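Local coordinates for protein PaiA Acetyltransferase (Thermoplasma acidophilum, PDB 3K9U) that transfers an acetyl group from acetyl-CoA to polyamines such as spermidine, protecting the cell against polyamine toxicity, at residues E11-L16 and N52-S57. Residues are numbered along the deposited sequence; the frame is centred on the assembly and turned at random.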
loop_
_atom_site.group_PDB
_atom_site.type_symbol
_atom_site.label_atom_id
_atom_site.label_comp_id
_atom_site.label_asym_id
_atom_site.label_seq_id
_atom_site.Cartn_x
_atom_site.Cartn_y
_atom_site.Cartn_z
ATOM N N GLU A 11 3.597 12.766 23.906
ATOM C CA GLU A 11 2.689 13.458 22.972
ATOM C C GLU A 11 2.389 12.625 21.716
ATOM O O GLU A 11 1.418 12.891 21.022
ATOM C CB GLU A 11 3.214 14.843 22.575
ATOM C CG GLU A 11 4.712 14.928 22.443
ATOM C CD GLU A 11 5.189 16.100 21.613
ATOM O OE1 GLU A 11 4.633 17.222 21.740
ATOM O OE2 GLU A 11 6.150 15.886 20.838
ATOM N N ASP A 12 3.195 11.602 21.449
ATOM C CA ASP A 12 2.940 10.713 20.324
ATOM C C ASP A 12 1.906 9.631 20.647
ATOM O O ASP A 12 1.583 8.823 19.790
ATOM C CB ASP A 12 4.249 10.072 19.842
ATOM C CG ASP A 12 5.265 11.105 19.384
ATOM O OD1 ASP A 12 4.893 12.004 18.593
ATOM O OD2 ASP A 12 6.438 11.032 19.816
ATOM N N LEU A 13 1.366 9.622 21.855
ATOM C CA LEU A 13 0.598 8.468 22.323
ATOM C C LEU A 13 -0.633 8.119 21.485
ATOM O O LEU A 13 -0.819 6.957 21.068
ATOM C CB LEU A 13 0.166 8.674 23.782
ATOM C CG LEU A 13 -0.711 7.559 24.353
ATOM C CD1 LEU A 13 0.121 6.320 24.613
ATOM C CD2 LEU A 13 -1.372 8.054 25.609
ATOM N N GLU A 14 -1.489 9.103 21.262
ATOM C CA GLU A 14 -2.774 8.839 20.626
ATOM C C GLU A 14 -2.579 8.451 19.152
ATOM O O GLU A 14 -3.281 7.576 18.635
ATOM C CB GLU A 14 -3.716 10.049 20.769
ATOM C CG GLU A 14 -4.092 10.414 22.269
ATOM C CD GLU A 14 -2.981 11.166 23.058
ATOM O OE1 GLU A 14 -1.857 11.369 22.530
ATOM O OE2 GLU A 14 -3.235 11.555 24.223
ATOM N N THR A 15 -1.624 9.090 18.479
ATOM C CA THR A 15 -1.406 8.817 17.063
ATOM C C THR A 15 -0.733 7.437 16.919
ATOM O O THR A 15 -1.052 6.662 16.005
ATOM C CB THR A 15 -0.661 9.984 16.345
ATOM O OG1 THR A 15 0.619 10.184 16.938
ATOM C CG2 THR A 15 -1.434 11.302 16.470
ATOM N N LEU A 16 0.126 7.092 17.874
ATOM C CA LEU A 16 0.743 5.753 17.905
ATOM C C LEU A 16 -0.297 4.607 17.972
ATOM O O LEU A 16 -0.199 3.616 17.221
ATOM C CB LEU A 16 1.753 5.668 19.038
ATOM C CG LEU A 16 2.653 4.419 19.110
ATOM C CD1 LEU A 16 3.658 4.389 18.001
ATOM C CD2 LEU A 16 3.382 4.413 20.436
ATOM N N ASN A 52 3.651 3.783 29.672
ATOM C CA ASN A 52 4.698 3.173 30.481
ATOM C C ASN A 52 5.854 2.752 29.593
ATOM O O ASN A 52 7.017 2.986 29.949
ATOM C CB ASN A 52 4.154 1.982 31.278
ATOM C CG ASN A 52 5.167 1.401 32.251
ATOM O OD1 ASN A 52 5.762 2.117 33.073
ATOM N ND2 ASN A 52 5.343 0.084 32.193
ATOM N N GLU A 53 5.545 2.174 28.425
ATOM C CA GLU A 53 6.610 1.726 27.508
ATOM C C GLU A 53 7.388 2.893 26.928
ATOM O O GLU A 53 8.609 2.839 26.832
ATOM C CB GLU A 53 6.063 0.875 26.367
ATOM C CG GLU A 53 5.614 -0.536 26.798
ATOM C CD GLU A 53 4.697 -1.196 25.745
ATOM O OE1 GLU A 53 4.227 -0.493 24.834
ATOM O OE2 GLU A 53 4.436 -2.401 25.824
ATOM N N ILE A 54 6.662 3.949 26.548
ATOM C CA ILE A 54 7.286 5.164 26.047
ATOM C C ILE A 54 8.202 5.755 27.119
ATOM O O ILE A 54 9.333 6.127 26.791
ATOM C CB ILE A 54 6.216 6.195 25.580
ATOM C CG1 ILE A 54 5.473 5.685 24.329
ATOM C CG2 ILE A 54 6.823 7.567 25.303
ATOM C CD1 ILE A 54 4.302 6.615 23.878
ATOM N N VAL A 55 7.748 5.833 28.384
ATOM C CA VAL A 55 8.584 6.420 29.444
ATOM C C VAL A 55 9.826 5.581 29.717
ATOM O O VAL A 55 10.911 6.130 29.877
ATOM C CB VAL A 55 7.824 6.697 30.777
ATOM C CG1 VAL A 55 8.796 7.257 31.898
ATOM C CG2 VAL A 55 6.680 7.673 30.528
ATOM N N ARG A 56 9.661 4.259 29.745
ATOM C CA ARG A 56 10.791 3.329 29.892
ATOM C C ARG A 56 11.823 3.558 28.801
ATOM O O ARG A 56 13.025 3.631 29.083
ATOM C CB ARG A 56 10.324 1.857 29.827
ATOM C CG ARG A 56 9.738 1.356 31.152
ATOM C CD ARG A 56 9.108 -0.031 31.027
ATOM N NE ARG A 56 10.108 -1.059 30.722
ATOM C CZ ARG A 56 10.174 -1.785 29.595
ATOM N NH1 ARG A 56 9.285 -1.655 28.594
ATOM N NH2 ARG A 56 11.162 -2.682 29.469
ATOM N N SER A 57 11.336 3.678 27.562
ATOM C CA SER A 57 12.205 3.864 26.410
ATOM C C SER A 57 13.027 5.154 26.486
ATOM O O SER A 57 14.008 5.305 25.780
ATOM C CB SER A 57 11.380 3.868 25.121
ATOM O OG SER A 57 10.891 5.169 24.822
#
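Helix 47-59 lies beside the first turn of helix 13-27, and the nearest CA atoms across the pair, those of Leu13 and Ile54, are 8.3 Å apart, a gap that side chains must bridge. From segment 52-57 the contact is made by Ile54 alone. Its CG1 branch is anti to the carbonyl carbon (chi1 -68°) and the chain is extended beyond it, which carries CD1 out toward the other helix. There the methyl meets two leucines three residues, roughly one turn, apart: Leu16 reaches it tip to tip, CD2 lying 4.2 Å from Ile54 CD1, while Leu13 brings its own CD1 to 4.3 Å from the same Ile54 CD1. Within the turn, Leu16 N donates to Asp12 O at 3.0 Å. On the other helix the carbonyl of Ile54 is engaged by Ser57, whose OG bonds Ile54 O at 2.7 Å, tilted 23° from the carbonyl plane. Around this meeting point Leu50 touches both leucines; Leu16 also seats helix 13-27 on Leu74 and Phe77 of the central GNAT sheet, as Ser57 seats helix 47-59 on Ile63 and Phe65, with bound acetyl-CoA about 12 Å from the Leu16 side chain. Joined purely by buried methyl groups that meet lightly, over about 104 Å², the two segments illustrate helix packing that relies on dispersion and the exclusion of water, with little directional constraint.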